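Local coordinates for protein MHC class I antigen (Anolis carolinensis, PDB 7CPO) that probably presents peptides to T cells as an MHC class I heavy chain paired with beta2-microglobulin, at residues S3-P17 with G93-N107. Residues are numbered along the deposited sequence; the frame is centred on the assembly and turned at random.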
ATOM      1  N   SER A   3     -12.002   0.209 -15.198  1.00 50.10           N
ATOM      2  CA  SER A   3     -10.907   1.180 -15.244  1.00 48.65           C
ATOM      3  C   SER A   3     -11.287   2.502 -14.566  1.00 50.70           C
ATOM      4  O   SER A   3     -11.335   3.550 -15.205  1.00 63.14           O
ATOM      5  CB  SER A   3     -10.495   1.429 -16.694  1.00 47.53           C
ATOM      6  OG  SER A   3      -9.581   2.506 -16.797  1.00 53.15           O
ATOM      7  N   SER A   4     -11.533   2.453 -13.262  1.00 37.13           N
ATOM      8  CA  SER A   4     -12.003   3.599 -12.508  1.00 29.55           C
ATOM      9  C   SER A   4     -10.833   4.310 -11.827  1.00 26.98           C
ATOM     10  O   SER A   4      -9.681   3.887 -11.914  1.00 22.59           O
ATOM     11  CB  SER A   4     -13.033   3.137 -11.486  1.00 23.63           C
ATOM     12  OG  SER A   4     -12.387   2.368 -10.494  1.00 39.44           O
ATOM     13  N   HIS A   5     -11.141   5.407 -11.127  1.00 23.44           N
ATOM     14  CA  HIS A   5     -10.170   6.135 -10.321  1.00 21.08           C
ATOM     15  C   HIS A   5     -10.723   6.380  -8.924  1.00 21.09           C
ATOM     16  O   HIS A   5     -11.940   6.438  -8.709  1.00 20.22           O
ATOM     17  CB  HIS A   5      -9.797   7.483 -10.947  1.00 17.97           C
ATOM     18  CG  HIS A   5      -9.180   7.356 -12.296  1.00 21.74           C
ATOM     19  ND1 HIS A   5      -7.868   6.978 -12.480  1.00 25.64           N
ATOM     20  CD2 HIS A   5      -9.704   7.519 -13.532  1.00 22.95           C
ATOM     21  CE1 HIS A   5      -7.604   6.930 -13.771  1.00 24.23           C
ATOM     22  NE2 HIS A   5      -8.705   7.242 -14.431  1.00 27.23           N
ATOM     23  N   SER A   6      -9.817   6.570  -7.976  1.00 16.16           N
ATOM     24  CA  SER A   6     -10.221   6.679  -6.591  1.00 18.00           C
ATOM     25  C   SER A   6      -9.329   7.669  -5.856  1.00 16.44           C
ATOM     26  O   SER A   6      -8.161   7.868  -6.203  1.00 18.88           O
ATOM     27  CB  SER A   6     -10.166   5.315  -5.914  1.00 14.68           C
ATOM     28  OG  SER A   6      -8.825   4.852  -5.932  1.00 29.67           O
ATOM     29  N   MET A   7      -9.904   8.289  -4.837  1.00 17.56           N
ATOM     30  CA  MET A   7      -9.163   9.027  -3.823  1.00 20.99           C
ATOM     31  C   MET A   7      -9.379   8.335  -2.484  1.00 21.32           C
ATOM     32  O   MET A   7     -10.521   8.042  -2.112  1.00 19.10           O
ATOM     33  CB  MET A   7      -9.618  10.481  -3.738  1.00 15.14           C
ATOM     34  CG  MET A   7      -8.821  11.259  -2.710  1.00 20.28           C
ATOM     35  SD  MET A   7      -9.454  12.904  -2.451  1.00 38.05           S
ATOM     36  CE  MET A   7     -10.830  12.614  -1.355  1.00 26.42           C
ATOM     37  N   ARG A   8      -8.294   8.085  -1.761  1.00 20.12           N
ATOM     38  CA  ARG A   8      -8.317   7.173  -0.627  1.00 22.51           C
ATOM     39  C   ARG A   8      -7.460   7.749   0.495  1.00 25.23           C
ATOM     40  O   ARG A   8      -6.291   8.074   0.259  1.00 23.28           O
ATOM     41  CB  ARG A   8      -7.785   5.789  -1.058  1.00 23.33           C
ATOM     42  CG  ARG A   8      -8.804   4.867  -1.799  1.00 29.81           C
ATOM     43  CD  ARG A   8      -8.220   3.968  -2.917  1.00 24.77           C
ATOM     44  NE  ARG A   8      -6.949   3.345  -2.553  1.00 36.64           N
ATOM     45  CZ  ARG A   8      -5.800   3.561  -3.202  1.00 38.85           C
ATOM     46  NH1 ARG A   8      -5.773   4.381  -4.250  1.00 43.92           N
ATOM     47  NH2 ARG A   8      -4.667   2.977  -2.805  1.00 27.06           N
ATOM     48  N   TYR A   9      -8.024   7.863   1.707  1.00 18.41           N
ATOM     49  CA  TYR A   9      -7.276   8.247   2.905  1.00 15.29           C
ATOM     50  C   TYR A   9      -7.130   7.075   3.877  1.00 19.88           C
ATOM     51  O   TYR A   9      -8.066   6.294   4.081  1.00 15.85           O
ATOM     52  CB  TYR A   9      -7.943   9.423   3.627  1.00 13.34           C
ATOM     53  CG  TYR A   9      -7.738  10.718   2.890  1.00 18.46           C
ATOM     54  CD1 TYR A   9      -6.518  11.385   2.956  1.00 20.48           C
ATOM     55  CD2 TYR A   9      -8.747  11.266   2.111  1.00 14.39           C
ATOM     56  CE1 TYR A   9      -6.311  12.576   2.265  1.00 17.27           C
ATOM     57  CE2 TYR A   9      -8.557  12.453   1.410  1.00 18.94           C
ATOM     58  CZ  TYR A   9      -7.330  13.100   1.492  1.00 22.69           C
ATOM     59  OH  TYR A   9      -7.119  14.283   0.817  1.00 22.28           O
ATOM     60  N   PHE A  10      -5.958   6.967   4.500  1.00 16.99           N
ATOM     61  CA  PHE A  10      -5.665   5.876   5.420  1.00 16.70           C
ATOM     62  C   PHE A  10      -5.057   6.455   6.687  1.00 24.67           C
ATOM     63  O   PHE A  10      -3.959   7.028   6.650  1.00 20.86           O
ATOM     64  CB  PHE A  10      -4.696   4.863   4.800  1.00 19.47           C
ATOM     65  CG  PHE A  10      -5.178   4.244   3.532  1.00 15.74           C
ATOM     66  CD1 PHE A  10      -5.840   3.017   3.557  1.00 16.67           C
ATOM     67  CD2 PHE A  10      -4.931   4.862   2.305  1.00 14.26           C
ATOM     68  CE1 PHE A  10      -6.267   2.408   2.364  1.00 20.40           C
ATOM     69  CE2 PHE A  10      -5.355   4.274   1.120  1.00 21.45           C
ATOM     70  CZ  PHE A  10      -6.023   3.027   1.144  1.00 11.13           C
ATOM     71  N   VAL A  11      -5.745   6.266   7.807  1.00 16.66           N
ATOM     72  CA  VAL A  11      -5.377   6.871   9.073  1.00 17.48           C
ATOM     73  C   VAL A  11      -5.168   5.766  10.096  1.00 21.50           C
ATOM     74  O   VAL A  11      -6.020   4.880  10.233  1.00 19.39           O
ATOM     75  CB  VAL A  11      -6.461   7.858   9.534  1.00 18.58           C
ATOM     76  CG1 VAL A  11      -5.962   8.676  10.667  1.00 17.15           C
ATOM     77  CG2 VAL A  11      -6.863   8.743   8.366  1.00 18.48           C
ATOM     78  N   THR A  12      -4.059   5.841  10.840  1.00 20.02           N
ATOM     79  CA  THR A  12      -3.645   4.789  11.767  1.00 24.52           C
ATOM     80  C   THR A  12      -3.217   5.402  13.087  1.00 21.34           C
ATOM     81  O   THR A  12      -2.358   6.292  13.117  1.00 24.19           O
ATOM     82  CB  THR A  12      -2.471   3.953  11.224  1.00 18.66           C
ATOM     83  OG1 THR A  12      -2.871   3.244  10.056  1.00 18.81           O
ATOM     84  CG2 THR A  12      -2.020   2.964  12.253  1.00 19.02           C
ATOM     85  N   SER A  13      -3.767   4.884  14.174  1.00 26.19           N
ATOM     86  CA  SER A  13      -3.477   5.384  15.505  1.00 25.59           C
ATOM     87  C   SER A  13      -3.154   4.200  16.404  1.00 26.51           C
ATOM     88  O   SER A  13      -3.935   3.246  16.477  1.00 27.63           O
ATOM     89  CB  SER A  13      -4.666   6.182  16.036  1.00 25.34           C
ATOM     90  OG  SER A  13      -4.246   7.198  16.920  1.00 26.93           O
ATOM     91  N   VAL A  14      -1.990   4.250  17.052  1.00 22.09           N
ATOM     92  CA  VAL A  14      -1.508   3.211  17.955  1.00 34.79           C
ATOM     93  C   VAL A  14      -1.342   3.817  19.342  1.00 35.00           C
ATOM     94  O   VAL A  14      -0.873   4.955  19.470  1.00 40.34           O
ATOM     95  CB  VAL A  14      -0.168   2.616  17.470  1.00 38.13           C
ATOM     96  CG1 VAL A  14       0.194   1.388  18.292  1.00 35.63           C
ATOM     97  CG2 VAL A  14      -0.225   2.293  15.995  1.00 26.99           C
ATOM     98  N   SER A  15      -1.688   3.054  20.380  1.00 33.16           N
ATOM     99  CA  SER A  15      -1.663   3.581  21.740  1.00 52.41           C
ATOM    100  C   SER A  15      -0.376   3.255  22.500  1.00 78.35           C
ATOM    101  O   SER A  15       0.273   4.172  23.016  1.00 86.83           O
ATOM    102  CB  SER A  15      -2.880   3.087  22.523  1.00 49.12           C
ATOM    103  OG  SER A  15      -3.263   4.066  23.477  1.00 57.90           O
ATOM    104  N   GLU A  16       0.038   1.914  22.601  1.00 67.34           N
ATOM    105  CA  GLU A  16       1.370   2.009  23.212  1.00 89.42           C
ATOM    106  C   GLU A  16       2.473   2.001  22.145  1.00107.66           C
ATOM    107  O   GLU A  16       2.330   1.350  21.104  1.00109.83           O
ATOM    108  CB  GLU A  16       1.579   0.887  24.234  1.00 67.48           C
ATOM    109  CG  GLU A  16       0.710   1.075  25.491  1.00 66.45           C
ATOM    110  CD  GLU A  16       1.077   2.324  26.317  1.00 71.31           C
ATOM    111  OE1 GLU A  16       1.075   3.445  25.767  1.00 67.15           O
ATOM    112  OE2 GLU A  16       1.341   2.192  27.536  1.00 64.97           O
ATOM    113  N   PRO A  17       3.584   2.721  22.364  1.00128.91           N
ATOM    114  CA  PRO A  17       4.374   3.252  21.234  1.00137.62           C
ATOM    115  C   PRO A  17       5.039   2.181  20.371  1.00141.32           C
ATOM    116  O   PRO A  17       5.029   0.984  20.667  1.00140.75           O
ATOM    117  CB  PRO A  17       5.424   4.139  21.920  1.00138.69           C
ATOM    118  CG  PRO A  17       5.525   3.620  23.312  1.00133.12           C
ATOM    119  CD  PRO A  17       4.147   3.131  23.666  1.00126.35           C
ATOM    120  N   GLY A  93      -3.423  -2.915  26.840  1.00 43.24           N
ATOM    121  CA  GLY A  93      -2.168  -3.229  26.191  1.00 41.59           C
ATOM    122  C   GLY A  93      -1.878  -2.258  25.060  1.00 48.40           C
ATOM    123  O   GLY A  93      -2.243  -1.078  25.129  1.00 45.24           O
ATOM    124  N   LEU A  94      -1.217  -2.736  24.012  1.00 39.06           N
ATOM    125  CA  LEU A  94      -1.046  -1.959  22.795  1.00 43.18           C
ATOM    126  C   LEU A  94      -2.231  -2.232  21.876  1.00 42.45           C
ATOM    127  O   LEU A  94      -2.569  -3.390  21.610  1.00 36.86           O
ATOM    128  CB  LEU A  94       0.272  -2.302  22.102  1.00 41.15           C
ATOM    129  CG  LEU A  94       0.619  -1.621  20.774  1.00 43.30           C
ATOM    130  CD1 LEU A  94       2.118  -1.698  20.595  1.00 42.51           C
ATOM    131  CD2 LEU A  94      -0.096  -2.226  19.543  1.00 42.17           C
ATOM    132  N   HIS A  95      -2.845  -1.165  21.378  1.00 39.35           N
ATOM    133  CA  HIS A  95      -4.057  -1.275  20.590  1.00 33.13           C
ATOM    134  C   HIS A  95      -3.959  -0.352  19.385  1.00 33.05           C
ATOM    135  O   HIS A  95      -3.166   0.591  19.365  1.00 28.81           O
ATOM    136  CB  HIS A  95      -5.283  -0.941  21.439  1.00 31.38           C
ATOM    137  CG  HIS A  95      -5.428  -1.821  22.635  1.00 36.82           C
ATOM    138  ND1 HIS A  95      -5.756  -3.158  22.535  1.00 41.19           N
ATOM    139  CD2 HIS A  95      -5.266  -1.568  23.953  1.00 32.92           C
ATOM    140  CE1 HIS A  95      -5.801  -3.685  23.746  1.00 42.81           C
ATOM    141  NE2 HIS A  95      -5.509  -2.741  24.623  1.00 43.39           N
ATOM    142  N   THR A  96      -4.786  -0.634  18.380  1.00 23.16           N
ATOM    143  CA  THR A  96      -4.746   0.069  17.108  1.00 25.61           C
ATOM    144  C   THR A  96      -6.137   0.559  16.717  1.00 21.14           C
ATOM    145  O   THR A  96      -7.124  -0.156  16.879  1.00 23.54           O
ATOM    146  CB  THR A  96      -4.199  -0.840  16.016  1.00 22.48           C
ATOM    147  OG1 THR A  96      -2.896  -1.272  16.398  1.00 32.80           O
ATOM    148  CG2 THR A  96      -4.065  -0.080  14.707  1.00 32.56           C
ATOM    149  N   PHE A  97      -6.208   1.774  16.191  1.00 22.68           N
ATOM    150  CA  PHE A  97      -7.424   2.284  15.575  1.00 20.11           C
ATOM    151  C   PHE A  97      -7.112   2.756  14.160  1.00 20.53           C
ATOM    152  O   PHE A  97      -6.156   3.506  13.952  1.00 24.38           O
ATOM    153  CB  PHE A  97      -8.014   3.418  16.393  1.00 22.28           C
ATOM    154  CG  PHE A  97      -9.437   3.698  16.067  1.00 29.68           C
ATOM    155  CD1 PHE A  97     -10.439   2.854  16.520  1.00 28.59           C
ATOM    156  CD2 PHE A  97      -9.780   4.793  15.289  1.00 21.94           C
ATOM    157  CE1 PHE A  97     -11.778   3.109  16.211  1.00 26.85           C
ATOM    158  CE2 PHE A  97     -11.103   5.050  14.981  1.00 27.76           C
ATOM    159  CZ  PHE A  97     -12.105   4.211  15.445  1.00 23.00           C
ATOM    160  N   GLN A  98      -7.907   2.306  13.189  1.00 22.87           N
ATOM    161  CA  GLN A  98      -7.684   2.610  11.782  1.00 22.03           C
ATOM    162  C   GLN A  98      -8.969   3.137  11.158  1.00 21.38           C
ATOM    163  O   GLN A  98     -10.072   2.731  11.525  1.00 20.12           O
ATOM    164  CB  GLN A  98      -7.232   1.388  10.984  1.00 20.16           C
ATOM    165  CG  GLN A  98      -5.788   0.934  11.157  1.00 15.61           C
ATOM    166  CD  GLN A  98      -5.611  -0.506  10.657  1.00 25.84           C
ATOM    167  OE1 GLN A  98      -6.013  -1.455  11.333  1.00 16.21           O
ATOM    168  NE2 GLN A  98      -5.028  -0.667   9.459  1.00 19.24           N
ATOM    169  N   TRP A  99      -8.806   4.039  10.198  1.00 15.95           N
ATOM    170  CA  TRP A  99      -9.909   4.689   9.512  1.00 16.38           C
ATOM    171  C   TRP A  99      -9.548   4.741   8.041  1.00 19.00           C
ATOM    172  O   TRP A  99      -8.474   5.241   7.697  1.00 18.36           O
ATOM    173  CB  TRP A  99     -10.121   6.096  10.073  1.00 13.26           C
ATOM    174  CG  TRP A  99     -11.198   6.981   9.464  1.00 17.56           C
ATOM    175  CD1 TRP A  99     -12.387   6.601   8.899  1.00 14.79           C
ATOM    176  CD2 TRP A  99     -11.182   8.418   9.432  1.00 17.20           C
ATOM    177  NE1 TRP A  99     -13.106   7.721   8.503  1.00 14.79           N
ATOM    178  CE2 TRP A  99     -12.382   8.841   8.818  1.00 16.90           C
ATOM    179  CE3 TRP A  99     -10.258   9.384   9.852  1.00 15.94           C
ATOM    180  CZ2 TRP A  99     -12.678  10.190   8.612  1.00 15.55           C
ATOM    181  CZ3 TRP A  99     -10.558  10.734   9.648  1.00 16.67           C
ATOM    182  CH2 TRP A  99     -11.755  11.118   9.036  1.00 17.75           C
ATOM    183  N   MET A 100     -10.404   4.196   7.180  1.00 14.20           N
ATOM    184  CA  MET A 100     -10.210   4.374   5.746  1.00 18.41           C
ATOM    185  C   MET A 100     -11.485   4.930   5.133  1.00 18.23           C
ATOM    186  O   MET A 100     -12.595   4.531   5.494  1.00 19.09           O
ATOM    187  CB  MET A 100      -9.765   3.064   5.025  1.00 17.00           C
ATOM    188  CG  MET A 100     -10.629   1.850   5.260  1.00 21.39           C
ATOM    189  SD  MET A 100      -9.915   0.317   4.577  1.00 29.49           S
ATOM    190  CE  MET A 100     -10.006   0.637   2.812  1.00 28.79           C
ATOM    191  N   TYR A 101     -11.317   5.875   4.225  1.00 16.14           N
ATOM    192  CA  TYR A 101     -12.459   6.445   3.544  1.00 17.14           C
ATOM    193  C   TYR A 101     -12.010   6.981   2.204  1.00 18.80           C
ATOM    194  O   TYR A 101     -10.840   7.328   2.014  1.00 21.40           O
ATOM    195  CB  TYR A 101     -13.126   7.552   4.364  1.00 14.33           C
ATOM    196  CG  TYR A 101     -12.287   8.772   4.656  1.00 13.61           C
ATOM    197  CD1 TYR A 101     -12.421   9.933   3.901  1.00 13.00           C
ATOM    198  CD2 TYR A 101     -11.400   8.783   5.717  1.00 14.14           C
ATOM    199  CE1 TYR A 101     -11.683  11.064   4.186  1.00 10.32           C
ATOM    200  CE2 TYR A 101     -10.665   9.898   6.012  1.00 13.51           C
ATOM    201  CZ  TYR A 101     -10.808  11.046   5.242  1.00 16.29           C
ATOM    202  OH  TYR A 101     -10.055  12.171   5.541  1.00 19.77           O
ATOM    203  N   GLY A 102     -12.960   7.054   1.285  1.00 18.50           N
ATOM    204  CA  GLY A 102     -12.692   7.644  -0.005  1.00 21.02           C
ATOM    205  C   GLY A 102     -13.820   7.334  -0.962  1.00 15.99           C
ATOM    206  O   GLY A 102     -14.845   6.772  -0.581  1.00 18.22           O
ATOM    207  N   CYS A 103     -13.593   7.688  -2.218  1.00 13.17           N
ATOM    208  CA  CYS A 103     -14.585   7.541  -3.262  1.00 18.10           C
ATOM    209  C   CYS A 103     -13.974   6.910  -4.496  1.00 16.50           C
ATOM    210  O   CYS A 103     -12.767   6.962  -4.727  1.00 20.75           O
ATOM    211  CB  CYS A 103     -15.186   8.888  -3.652  1.00 18.48           C
ATOM    212  SG  CYS A 103     -13.927  10.116  -3.961  1.00 23.49           S
ATOM    213  N   GLU A 104     -14.848   6.369  -5.317  1.00 16.66           N
ATOM    214  CA  GLU A 104     -14.480   5.775  -6.588  1.00 23.19           C
ATOM    215  C   GLU A 104     -15.315   6.420  -7.687  1.00 22.13           C
ATOM    216  O   GLU A 104     -16.534   6.557  -7.545  1.00 22.07           O
ATOM    217  CB  GLU A 104     -14.711   4.264  -6.561  1.00 14.80           C
ATOM    218  CG  GLU A 104     -14.193   3.553  -7.796  1.00 28.89           C
ATOM    219  CD  GLU A 104     -14.645   2.109  -7.873  1.00 34.45           C
ATOM    220  OE1 GLU A 104     -15.462   1.695  -7.025  1.00 41.33           O
ATOM    221  OE2 GLU A 104     -14.199   1.395  -8.794  1.00 42.15           O
ATOM    222  N   LEU A 105     -14.665   6.818  -8.769  1.00 18.20           N
ATOM    223  CA  LEU A 105     -15.340   7.329  -9.957  1.00 21.44           C
ATOM    224  C   LEU A 105     -15.081   6.364 -11.110  1.00 22.71           C
ATOM    225  O   LEU A 105     -13.953   6.279 -11.612  1.00 26.94           O
ATOM    226  CB  LEU A 105     -14.840   8.732 -10.298  1.00 18.17           C
ATOM    227  CG  LEU A 105     -15.456   9.337 -11.551  1.00 20.55           C
ATOM    228  CD1 LEU A 105     -16.989   9.522 -11.376  1.00 14.22           C
ATOM    229  CD2 LEU A 105     -14.752  10.634 -11.918  1.00 17.85           C
ATOM    230  N   ARG A 106     -16.114   5.652 -11.546  1.00 20.37           N
ATOM    231  CA  ARG A 106     -15.882   4.684 -12.613  1.00 19.50           C
ATOM    232  C   ARG A 106     -15.949   5.356 -13.983  1.00 26.42           C
ATOM    233  O   ARG A 106     -16.381   6.508 -14.123  1.00 24.20           O
ATOM    234  CB  ARG A 106     -16.875   3.527 -12.498  1.00 24.14           C
ATOM    235  CG  ARG A 106     -16.979   3.038 -11.066  1.00 24.02           C
ATOM    236  CD  ARG A 106     -17.760   1.752 -10.890  1.00 24.92           C
ATOM    237  NE  ARG A 106     -17.947   1.494  -9.456  1.00 36.46           N
ATOM    238  CZ  ARG A 106     -18.990   1.929  -8.745  1.00 34.93           C
ATOM    239  NH1 ARG A 106     -19.962   2.624  -9.339  1.00 25.22           N
ATOM    240  NH2 ARG A 106     -19.072   1.663  -7.445  1.00 30.99           N
ATOM    241  N   ASN A 107     -15.478   4.625 -15.006  1.00 37.39           N
ATOM    242  CA  ASN A 107     -15.423   5.164 -16.366  1.00 30.18           C
ATOM    243  C   ASN A 107     -16.798   5.438 -16.943  1.00 25.73           C
ATOM    244  O   ASN A 107     -16.918   6.222 -17.891  1.00 22.51           O
ATOM    245  CB  ASN A 107     -14.688   4.212 -17.305  1.00 29.99           C
ATOM    246  CG  ASN A 107     -13.201   4.450 -17.304  1.00 59.29           C
ATOM    247  OD1 ASN A 107     -12.715   5.452 -16.753  1.00 57.45           O
ATOM    248  ND2 ASN A 107     -12.456   3.540 -17.936  1.00 60.82           N
TER
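On the floor of the peptide-binding groove, where the two halves of the MHC class I platform join, Tyr9 and Tyr101 sit as a hydrogen-bonded pair of central antiparallel strands. Tyr9 N donates to Tyr101 O at 2.9 Å, almost straight (178°), and the reciprocal bond from Tyr101 N to Tyr9 O is longer, 3.3 Å. Their rings are near parallel (planes at 28°) but slid apart so that they barely overlap; Tyr9 CD2 comes within 3.6 Å of Tyr101 CE1, and Tyr9 CB makes a CH-pi contact over one face of the Tyr101 ring. The chi1 of 63° puts Tyr101 CG between its backbone N and carbonyl carbon, which carries the ring across to its neighbour. Both hydroxyls hydrogen-bond to the backbone of the bound peptide; Tyr101 OH also hydrogen-bonds to Tyr26 OH, and Tyr9 OH to Tyr45 OH.

Strands 5-14 and 96-105 are the middle pair of the eight-stranded antiparallel sheet, hydrogen-bonded and non-hydrogen-bonded pairs alternating from His5-Leu105 to Val14-Thr96. On the groove face, Val11 and Trp99 point the same way, with Val11 CG2 3.8 Å from Trp99 CE3; Met7 CB rests near Cys103 SG, whose disulfide to Cys166 ties the sheet to helix 152-176. The opposite face, bearing Phe10, Thr12, Gln98 and Met100, meets beta2-microglobulin: Phe10 CE1 approaches Met100 CE at 4.2 Å, and Gln98 NE2 hydrogen-bonds to Trp60 O of that chain. Where the chain enters strand 5-14, Ser4 OG donates to the anti lone pair of Glu104 OE2, 2.7 Å away; Glu104, on the same face as Phe10 and Met100, also forms a long salt bridge from OE1 to Arg106 NE (3.5 Å).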